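Local atomic coordinates of conserved uncharacterized protein (predicted phosphoesterase COG0622) (Streptococcus pneumoniae, PDB entry 3CK2), a protein that is uncharacterised but binds two manganese ions and probably hydrolyses phosphoester bonds, as a member of the calcineurin-like phosphoesterase superfamily. Residues E23-R28 and R162-Y167; K58-F63 and Q82-L87; L144-E149 and V157-R162. All coordinates share one frame; numbering follows the deposited sequence.

Contact 1: E23-R28 and R162-Y167. With SRT (S,R meso-tartaric acid), chain F.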
# COMPACT_ATOMS: atom_id res chain seq x y z
N GLU A 23 -7.35 -1.55 -13.07
CA GLU A 23 -8.72 -2.06 -13.32
C GLU A 23 -8.86 -3.55 -12.93
O GLU A 23 -9.83 -3.95 -12.32
CB GLU A 23 -9.10 -1.90 -14.81
CG GLU A 23 -10.54 -2.33 -15.16
CD GLU A 23 -10.90 -2.19 -16.64
OE1 GLU A 23 -9.98 -2.12 -17.49
OE2 GLU A 23 -12.11 -2.19 -16.97
N GLU A 24 -7.87 -4.34 -13.31
CA GLU A 24 -7.85 -5.77 -13.02
C GLU A 24 -7.84 -6.04 -11.52
O GLU A 24 -8.59 -6.90 -11.05
CB GLU A 24 -6.65 -6.43 -13.67
CG GLU A 24 -6.69 -7.91 -13.45
CD GLU A 24 -5.66 -8.69 -14.25
OE1 GLU A 24 -4.92 -8.06 -15.07
OE2 GLU A 24 -5.63 -9.93 -14.03
N VAL A 25 -7.02 -5.31 -10.79
CA VAL A 25 -6.92 -5.45 -9.33
C VAL A 25 -8.18 -4.90 -8.60
O VAL A 25 -8.67 -5.52 -7.64
CB VAL A 25 -5.58 -4.78 -8.79
CG1 VAL A 25 -5.62 -4.52 -7.28
CG2 VAL A 25 -4.38 -5.61 -9.22
N ARG A 26 -8.69 -3.76 -9.08
CA ARG A 26 -9.97 -3.24 -8.60
C ARG A 26 -11.06 -4.32 -8.73
O ARG A 26 -11.69 -4.71 -7.72
CB ARG A 26 -10.44 -1.97 -9.36
CG ARG A 26 -11.79 -1.43 -8.75
CD ARG A 26 -12.78 -0.72 -9.68
NE ARG A 26 -12.99 -1.38 -10.96
CZ ARG A 26 -13.37 -0.75 -12.07
NH1 ARG A 26 -13.59 0.55 -12.02
NH2 ARG A 26 -13.54 -1.39 -13.23
N ASP A 27 -11.27 -4.75 -9.97
CA ASP A 27 -12.27 -5.72 -10.33
C ASP A 27 -12.16 -7.02 -9.53
O ASP A 27 -13.16 -7.62 -9.16
CB ASP A 27 -12.17 -6.04 -11.83
CG ASP A 27 -12.76 -4.95 -12.73
OD1 ASP A 27 -13.30 -3.95 -12.20
OD2 ASP A 27 -12.70 -5.10 -13.97
N ARG A 28 -10.95 -7.47 -9.31
CA ARG A 28 -10.74 -8.74 -8.62
C ARG A 28 -11.16 -8.66 -7.15
O ARG A 28 -11.72 -9.61 -6.59
CB ARG A 28 -9.27 -9.12 -8.72
CG ARG A 28 -8.96 -10.49 -8.21
CD ARG A 28 -7.51 -10.79 -8.38
NE ARG A 28 -7.20 -12.08 -7.78
CZ ARG A 28 -7.45 -13.25 -8.37
NH1 ARG A 28 -7.96 -13.32 -9.60
NH2 ARG A 28 -7.15 -14.37 -7.72
N ARG A 162 1.49 -10.15 -10.69
CA ARG A 162 0.44 -9.65 -11.59
C ARG A 162 -0.53 -10.73 -12.05
O ARG A 162 -1.57 -10.40 -12.67
CB ARG A 162 1.09 -8.92 -12.79
CG ARG A 162 1.59 -7.54 -12.36
CD ARG A 162 2.40 -6.82 -13.45
NE ARG A 162 1.62 -6.54 -14.63
CZ ARG A 162 1.29 -5.34 -15.07
NH1 ARG A 162 1.73 -4.27 -14.48
NH2 ARG A 162 0.56 -5.22 -16.17
N ASP A 163 -0.20 -11.99 -11.75
CA ASP A 163 -1.14 -13.10 -11.92
C ASP A 163 -1.80 -13.51 -10.61
O ASP A 163 -2.53 -14.48 -10.58
CB ASP A 163 -0.43 -14.31 -12.58
CG ASP A 163 -0.05 -14.05 -14.03
OD1 ASP A 163 -0.48 -13.01 -14.63
OD2 ASP A 163 0.67 -14.89 -14.58
N HIS A 164 -1.53 -12.74 -9.55
CA HIS A 164 -2.24 -12.84 -8.27
C HIS A 164 -1.84 -14.08 -7.50
O HIS A 164 -2.64 -14.69 -6.77
CB HIS A 164 -3.76 -12.79 -8.51
CG HIS A 164 -4.19 -11.76 -9.50
ND1 HIS A 164 -4.03 -10.41 -9.28
CD2 HIS A 164 -4.73 -11.88 -10.75
CE1 HIS A 164 -4.47 -9.74 -10.34
NE2 HIS A 164 -4.89 -10.61 -11.24
N GLU A 165 -0.57 -14.46 -7.65
CA GLU A 165 -0.01 -15.63 -6.96
C GLU A 165 0.96 -15.10 -5.94
O GLU A 165 1.62 -14.11 -6.21
CB GLU A 165 0.77 -16.51 -7.92
CG GLU A 165 0.07 -16.87 -9.19
CD GLU A 165 -0.80 -18.07 -9.10
OE1 GLU A 165 -0.67 -18.88 -8.14
OE2 GLU A 165 -1.62 -18.25 -10.04
N VAL A 166 1.09 -15.79 -4.81
CA VAL A 166 2.08 -15.40 -3.81
C VAL A 166 3.47 -15.59 -4.43
O VAL A 166 3.76 -16.60 -5.08
CB VAL A 166 1.91 -16.19 -2.51
CG1 VAL A 166 2.93 -15.82 -1.47
CG2 VAL A 166 0.51 -15.98 -1.92
N TYR A 167 4.30 -14.58 -4.30
CA TYR A 167 5.68 -14.70 -4.68
C TYR A 167 6.51 -15.14 -3.46
O TYR A 167 6.51 -14.48 -2.42
CB TYR A 167 6.19 -13.38 -5.22
CG TYR A 167 7.45 -13.51 -6.02
CD1 TYR A 167 7.42 -14.11 -7.26
CD2 TYR A 167 8.65 -13.03 -5.53
CE1 TYR A 167 8.55 -14.23 -8.03
CE2 TYR A 167 9.81 -13.13 -6.30
CZ TYR A 167 9.74 -13.72 -7.57
OH TYR A 167 10.84 -13.88 -8.33
O1 SRT F . 2.60 -18.00 4.33
O11 SRT F . 4.31 -18.84 3.21
C1 SRT F . 3.14 -18.37 3.26
C2 SRT F . 2.37 -18.21 1.98
O2 SRT F . 1.92 -16.85 1.92
C3 SRT F . 1.11 -19.09 1.86
O3 SRT F . 1.19 -20.21 2.76
C4 SRT F . 0.87 -19.57 0.44
O4 SRT F . -0.19 -20.20 0.19
O41 SRT F . 1.68 -19.31 -0.48
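A histidine-carboxylate hydrogen bond and an arginine-histidine stack join helix 19-29 to the loop between strands 154-160 and 172-175. This is a surface contact on one layer of the calcineurin-like phosphoesterase fold, where a helix covers a face of the six-stranded mixed sheet. His164 carries most of it, held by Glu24, Val25 and Arg28. Glu24 and Arg28 lie one helical turn apart, so both side chains leave the helix toward the loop. His164 NE2 donates to Glu24 OE2 at 3.0 Å. The bond is nearly straight, 168° at the hydrogen, and the acceptor lies close to the ring plane. The nitrogen meets the carboxylate from above its plane; the two planes are steeply inclined. The Glu24 chain is stretched out, with CG anti to the backbone N (chi1 -176°), and this brings its end to the ring edge. His164 ND1 has its own partner, the hydroxyl of Tyr145, so both ring nitrogens are bonded and the rotation of the ring is fixed. Arg28 comes over one ring face. Its chain is extended from CG to NE, and its guanidinium lies flat against the histidine, planes 3° apart and centres 4.2 Å apart. The stack is offset: Arg28 NE sits 3.5 Å from His164 CG, while Arg28 CD makes a CH-pi contact 3.6 Å from the His164 ring centroid. Glu24 would probably favour a protonated ring, while the stacked guanidinium would work against it. The opposite ring face is met by the carbonyl oxygen of Arg162. Val25 faces the sheet, packing on Ile10 and Met12 of strand 7-12. Its CG2 also touches the ring edge, 4.3 Å from His164 CE1.

Contact 2: K58-F63 and Q82-L87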
# COMPACT_ATOMS: atom_id res chain seq x y z
N LYS A 58 -1.46 10.85 -3.65
CA LYS A 58 -0.68 11.47 -4.69
C LYS A 58 0.81 11.08 -4.66
O LYS A 58 1.46 11.24 -3.63
CB LYS A 58 -0.77 12.99 -4.59
CG LYS A 58 -0.17 13.74 -5.82
CD LYS A 58 0.20 15.20 -5.39
CE LYS A 58 0.78 16.04 -6.57
NZ LYS A 58 2.01 15.49 -7.13
N GLY A 59 1.32 10.66 -5.82
CA GLY A 59 2.74 10.48 -6.02
C GLY A 59 3.40 11.70 -6.66
O GLY A 59 2.71 12.59 -7.20
N ASN A 60 4.72 11.77 -6.61
CA ASN A 60 5.41 12.88 -7.29
C ASN A 60 5.23 12.92 -8.83
O ASN A 60 5.38 13.98 -9.43
CB ASN A 60 6.88 12.94 -6.92
CG ASN A 60 7.65 11.70 -7.33
OD1 ASN A 60 7.28 10.59 -6.96
ND2 ASN A 60 8.78 11.88 -8.05
N MSE A 61 4.90 11.77 -9.43
CA MSE A 61 4.69 11.64 -10.87
C MSE A 61 3.20 11.69 -11.23
O MSE A 61 2.83 11.37 -12.35
CB MSE A 61 5.32 10.32 -11.42
CG MSE A 61 6.83 10.24 -11.32
SE MSE A 61 7.74 11.78 -12.11
CE MSE A 61 9.61 11.33 -11.89
N ASP A 62 2.37 12.10 -10.28
CA ASP A 62 0.97 12.41 -10.48
C ASP A 62 0.84 13.92 -10.56
O ASP A 62 1.11 14.62 -9.57
CB ASP A 62 0.11 11.87 -9.31
CG ASP A 62 0.01 10.36 -9.30
OD1 ASP A 62 -0.04 9.79 -10.40
OD2 ASP A 62 -0.06 9.75 -8.21
N PHE A 63 0.47 14.44 -11.72
CA PHE A 63 0.54 15.87 -11.97
C PHE A 63 -0.82 16.57 -11.89
O PHE A 63 -0.87 17.74 -11.59
CB PHE A 63 1.25 16.17 -13.28
CG PHE A 63 2.68 15.69 -13.29
CD1 PHE A 63 3.60 16.20 -12.38
CD2 PHE A 63 3.11 14.73 -14.17
CE1 PHE A 63 4.92 15.76 -12.38
CE2 PHE A 63 4.45 14.29 -14.16
CZ PHE A 63 5.33 14.80 -13.27
N GLN A 82 -1.51 6.40 5.03
CA GLN A 82 -1.13 6.15 3.67
C GLN A 82 -0.57 7.42 3.06
O GLN A 82 -1.19 8.49 3.12
CB GLN A 82 -2.38 5.74 2.91
CG GLN A 82 -2.17 5.28 1.52
CD GLN A 82 -3.46 5.07 0.77
OE1 GLN A 82 -4.55 5.42 1.25
NE2 GLN A 82 -3.33 4.52 -0.44
N THR A 83 0.58 7.30 2.43
CA THR A 83 1.22 8.42 1.75
C THR A 83 2.12 7.84 0.68
O THR A 83 2.45 6.66 0.74
CB THR A 83 2.00 9.35 2.76
OG1 THR A 83 2.27 10.60 2.15
CG2 THR A 83 3.30 8.73 3.24
N HIS A 84 2.50 8.64 -0.32
CA HIS A 84 3.47 8.15 -1.31
C HIS A 84 4.85 7.97 -0.69
O HIS A 84 5.42 6.90 -0.76
CB HIS A 84 3.52 9.05 -2.53
CG HIS A 84 4.30 8.47 -3.68
ND1 HIS A 84 3.91 7.33 -4.34
CD2 HIS A 84 5.42 8.91 -4.31
CE1 HIS A 84 4.75 7.09 -5.34
NE2 HIS A 84 5.68 8.03 -5.34
N GLY A 85 5.38 9.01 -0.08
CA GLY A 85 6.67 8.93 0.66
C GLY A 85 7.64 10.05 0.35
O GLY A 85 8.45 10.39 1.17
N HIS A 86 7.51 10.64 -0.83
CA HIS A 86 8.40 11.71 -1.29
C HIS A 86 8.36 12.96 -0.42
O HIS A 86 9.38 13.67 -0.29
CB HIS A 86 8.10 12.06 -2.77
CG HIS A 86 6.74 12.63 -3.02
ND1 HIS A 86 5.59 11.91 -2.82
CD2 HIS A 86 6.34 13.82 -3.53
CE1 HIS A 86 4.54 12.64 -3.14
NE2 HIS A 86 4.97 13.81 -3.60
N LEU A 87 7.19 13.22 0.17
CA LEU A 87 7.03 14.38 1.00
C LEU A 87 7.60 14.13 2.38
O LEU A 87 7.66 15.07 3.16
CB LEU A 87 5.55 14.81 1.11
CG LEU A 87 4.86 15.16 -0.21
CD1 LEU A 87 3.35 15.30 -0.02
CD2 LEU A 87 5.49 16.42 -0.84
O HOH W 1 1.68 11.35 -1.05
O HOH W 2 3.51 15.93 -4.74
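The His84 ring carries Gly59 on one face, and the His86 ring is sandwiched between Asn60 and its own neighbour Leu87. Gly59 CA makes a CH-pi contact 3.5 Å from the His84 ring centroid. His86 ND1 lies in plane at that ring's edge. The backbone N and CB of Asn60 cover one face of His86, and Leu87 CG covers the opposite face. At the His86 edge, CE1 lies 3.4 Å from Lys58 O, near the ring plane. His86 CG stands between its backbone N and carbonyl carbon (chi1 64°), which folds the ring over its own backbone. Both segments supply ligands to one manganese ion, Asn60 OD1 and His84 NE2. These two atoms are 3.4 Å apart and are brought together by the metal. Asp41 and His113 complete the protein ligands of this ion, in the two-metal site of the calcineurin-like family. His84 ND1 is bonded to Asn39 O, a second-shell contact that fixes the ring rotation. Residues 59-62 form a type I beta turn. Lys58 NZ curls back to Asp62 O at 2.7 Å and also reaches Gly59 O. Asp62 OD2 accepts from Gly59 N and from Asp41 N, which ties the turn to the loop that holds a metal ligand. Two waters bridge the segments. Water 1 donates to Lys58 O at 2.6 Å and accepts from His84 N. Water 2 joins Lys58 NZ to His86 NE2. The contact lies where the loop after strand 54-56 meets the end of strand 78-83, with helix 95-103 packed on Thr83.

Contact 3: L144-E149 and V157-R162. With SRT (S,R meso-tartaric acid), chain F.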
# COMPACT_ATOMS: atom_id res chain seq x y z
N LEU A 144 4.97 -6.47 -8.38
CA LEU A 144 4.31 -6.96 -7.18
C LEU A 144 3.33 -5.96 -6.64
O LEU A 144 3.46 -4.76 -6.87
CB LEU A 144 5.35 -7.27 -6.09
CG LEU A 144 6.36 -8.44 -6.29
CD1 LEU A 144 7.41 -8.40 -5.19
CD2 LEU A 144 5.71 -9.83 -6.34
N TYR A 145 2.31 -6.49 -5.97
CA TYR A 145 1.51 -5.78 -5.00
C TYR A 145 1.42 -6.65 -3.73
O TYR A 145 2.02 -7.73 -3.66
CB TYR A 145 0.13 -5.42 -5.57
CG TYR A 145 -0.79 -6.57 -5.90
CD1 TYR A 145 -1.81 -6.92 -5.03
CD2 TYR A 145 -0.67 -7.29 -7.12
CE1 TYR A 145 -2.68 -7.95 -5.34
CE2 TYR A 145 -1.54 -8.30 -7.44
CZ TYR A 145 -2.54 -8.65 -6.53
OH TYR A 145 -3.43 -9.69 -6.77
N ALA A 146 0.69 -6.17 -2.74
CA ALA A 146 0.67 -6.79 -1.40
C ALA A 146 -0.75 -7.05 -0.90
O ALA A 146 -1.69 -6.29 -1.16
CB ALA A 146 1.50 -5.94 -0.36
N ARG A 147 -0.88 -8.16 -0.19
CA ARG A 147 -2.04 -8.51 0.62
C ARG A 147 -1.66 -8.53 2.11
O ARG A 147 -0.68 -9.19 2.48
CB ARG A 147 -2.57 -9.88 0.22
CG ARG A 147 -3.79 -10.27 1.01
CD ARG A 147 -4.31 -11.63 0.60
NE ARG A 147 -3.30 -12.66 0.84
CZ ARG A 147 -3.23 -13.83 0.20
NH1 ARG A 147 -4.11 -14.16 -0.74
NH2 ARG A 147 -2.27 -14.68 0.49
N VAL A 148 -2.40 -7.81 2.93
CA VAL A 148 -2.23 -7.88 4.38
C VAL A 148 -3.49 -8.50 5.04
O VAL A 148 -4.61 -8.06 4.78
CB VAL A 148 -1.93 -6.49 5.04
CG1 VAL A 148 -1.57 -6.67 6.55
CG2 VAL A 148 -0.81 -5.73 4.27
N GLU A 149 -3.28 -9.52 5.87
CA GLU A 149 -4.36 -10.07 6.71
C GLU A 149 -4.18 -9.62 8.16
O GLU A 149 -3.08 -9.66 8.72
CB GLU A 149 -4.45 -11.57 6.53
CG GLU A 149 -4.62 -11.84 5.04
CD GLU A 149 -4.97 -13.26 4.70
OE1 GLU A 149 -4.10 -14.14 4.95
OE2 GLU A 149 -6.10 -13.48 4.17
N VAL A 157 1.63 -10.62 5.94
CA VAL A 157 1.89 -9.97 4.64
C VAL A 157 2.38 -10.96 3.57
O VAL A 157 3.34 -11.69 3.78
CB VAL A 157 2.92 -8.83 4.78
CG1 VAL A 157 3.20 -8.17 3.41
CG2 VAL A 157 2.48 -7.82 5.91
N ASP A 158 1.69 -10.98 2.44
CA ASP A 158 2.13 -11.71 1.26
C ASP A 158 2.29 -10.75 0.12
O ASP A 158 1.50 -9.83 -0.04
CB ASP A 158 1.12 -12.75 0.86
CG ASP A 158 1.08 -13.93 1.80
OD1 ASP A 158 2.09 -14.67 1.95
OD2 ASP A 158 0.04 -14.08 2.43
N PHE A 159 3.32 -10.98 -0.69
CA PHE A 159 3.46 -10.23 -1.93
C PHE A 159 3.01 -11.07 -3.12
O PHE A 159 3.29 -12.23 -3.20
CB PHE A 159 4.90 -9.73 -2.08
CG PHE A 159 5.28 -8.72 -1.04
CD1 PHE A 159 5.12 -7.38 -1.28
CD2 PHE A 159 5.79 -9.12 0.18
CE1 PHE A 159 5.47 -6.48 -0.32
CE2 PHE A 159 6.16 -8.20 1.14
CZ PHE A 159 5.98 -6.89 0.89
N LEU A 160 2.26 -10.43 -4.02
CA LEU A 160 1.52 -11.12 -5.08
C LEU A 160 1.98 -10.61 -6.42
O LEU A 160 2.35 -9.45 -6.57
CB LEU A 160 0.01 -10.89 -4.95
CG LEU A 160 -0.85 -11.79 -4.02
CD1 LEU A 160 -0.24 -12.06 -2.70
CD2 LEU A 160 -2.20 -11.11 -3.85
N THR A 161 1.99 -11.51 -7.39
CA THR A 161 2.42 -11.17 -8.72
C THR A 161 1.23 -10.59 -9.46
O THR A 161 0.10 -10.55 -8.95
CB THR A 161 3.00 -12.37 -9.48
OG1 THR A 161 1.96 -13.29 -9.80
CG2 THR A 161 4.13 -13.06 -8.69
N ARG A 162 1.49 -10.15 -10.69
CA ARG A 162 0.44 -9.65 -11.59
C ARG A 162 -0.53 -10.73 -12.05
O ARG A 162 -1.57 -10.40 -12.67
CB ARG A 162 1.09 -8.92 -12.79
CG ARG A 162 1.59 -7.54 -12.36
CD ARG A 162 2.40 -6.82 -13.45
NE ARG A 162 1.62 -6.54 -14.63
CZ ARG A 162 1.29 -5.34 -15.07
NH1 ARG A 162 1.73 -4.27 -14.48
NH2 ARG A 162 0.56 -5.22 -16.17
O1 SRT F . 2.60 -18.00 4.33
O11 SRT F . 4.31 -18.84 3.21
C1 SRT F . 3.14 -18.37 3.26
C2 SRT F . 2.37 -18.21 1.98
O2 SRT F . 1.92 -16.85 1.92
C3 SRT F . 1.11 -19.09 1.86
O3 SRT F . 1.19 -20.21 2.76
C4 SRT F . 0.87 -19.57 0.44
O4 SRT F . -0.19 -20.20 0.19
O41 SRT F . 1.68 -19.31 -0.48
O HOH W 3 -1.62 -12.03 3.33
O HOH W 4 -1.86 -15.52 4.26
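Arg147 and Asp158 lie side by side and point the same way, with guanidinium and carboxylate planes 86° apart. Arg147 NH2 gives a straight hydrogen bond, 172° at the hydrogen, to Asp158 OD2 at 3.1 Å, within a salt bridge. The acceptor sits at the guanidinium edge, near its plane, but the nitrogen meets the carboxylate from above. The Arg147 chain is extended to CD and then bends (chi3 61°), which turns its end toward the aspartate. Water 3 bonds to Arg147 NE, and water 4 joins Asp158 OD2 to Glu149 OE1. Tyr145 and Leu160 project on this same sheet face. Leu160 CB lies over one face of the tyrosine ring, 3.9 Å from the Tyr145 ring centroid, and Leu160 CD2 reaches Tyr145 CE1 at 3.5 Å. The Tyr145 hydroxyl is hydrogen-bonded to that of Tyr29. These pairs belong to an antiparallel beta hairpin, strands 145-150 and 154-160, inside the six-stranded sheet. Tyr145-Leu160 and Arg147-Asp158 are the hydrogen-bonded pairs; Leu160 N to Tyr145 O is 2.7 Å. Ala146-Phe159 and Val148-Val157 are non-hydrogen-bonded pairs. They point to the other sheet face, packing on strands 117-122 and 125-130 of the second sheet. There Ala146 CB meets Phe159 CD1 at 4.0 Å, and the valines touch through Val148 CG2 and Val157 CG2 at 4.2 Å. Asp158 is also part of the meso-tartaric acid pocket, whose other residues include Lys156. Its OD1 is hydrogen-bonded to Ser171 OG and is modelled 2.2 Å from O2 of the ligand, doubtfully short, so the nature of that contact is uncertain.

How the contacts relate
Contacts 1 and 3 adjoin, with centres 9 Å apart and Arg162 in both. They meet where His164 ND1 and Tyr145 OH lie 2.7 Å apart. Tyr167 N is 2.8 Å from Phe159 O, probably hydrogen-bonded, so the loop 162-167 returns along the hairpin. Val166 and Asp158 both line the meso-tartaric acid pocket. Contact 2 stands apart at the manganese site. Its centre is about 22 Å from that of contact 1 and about 20 Å from that of contact 3. Contacts 2 and 3 lie on opposite sides of the chain's centre, and the tartaric acid pocket is at the contact 3 end, far from the metal site.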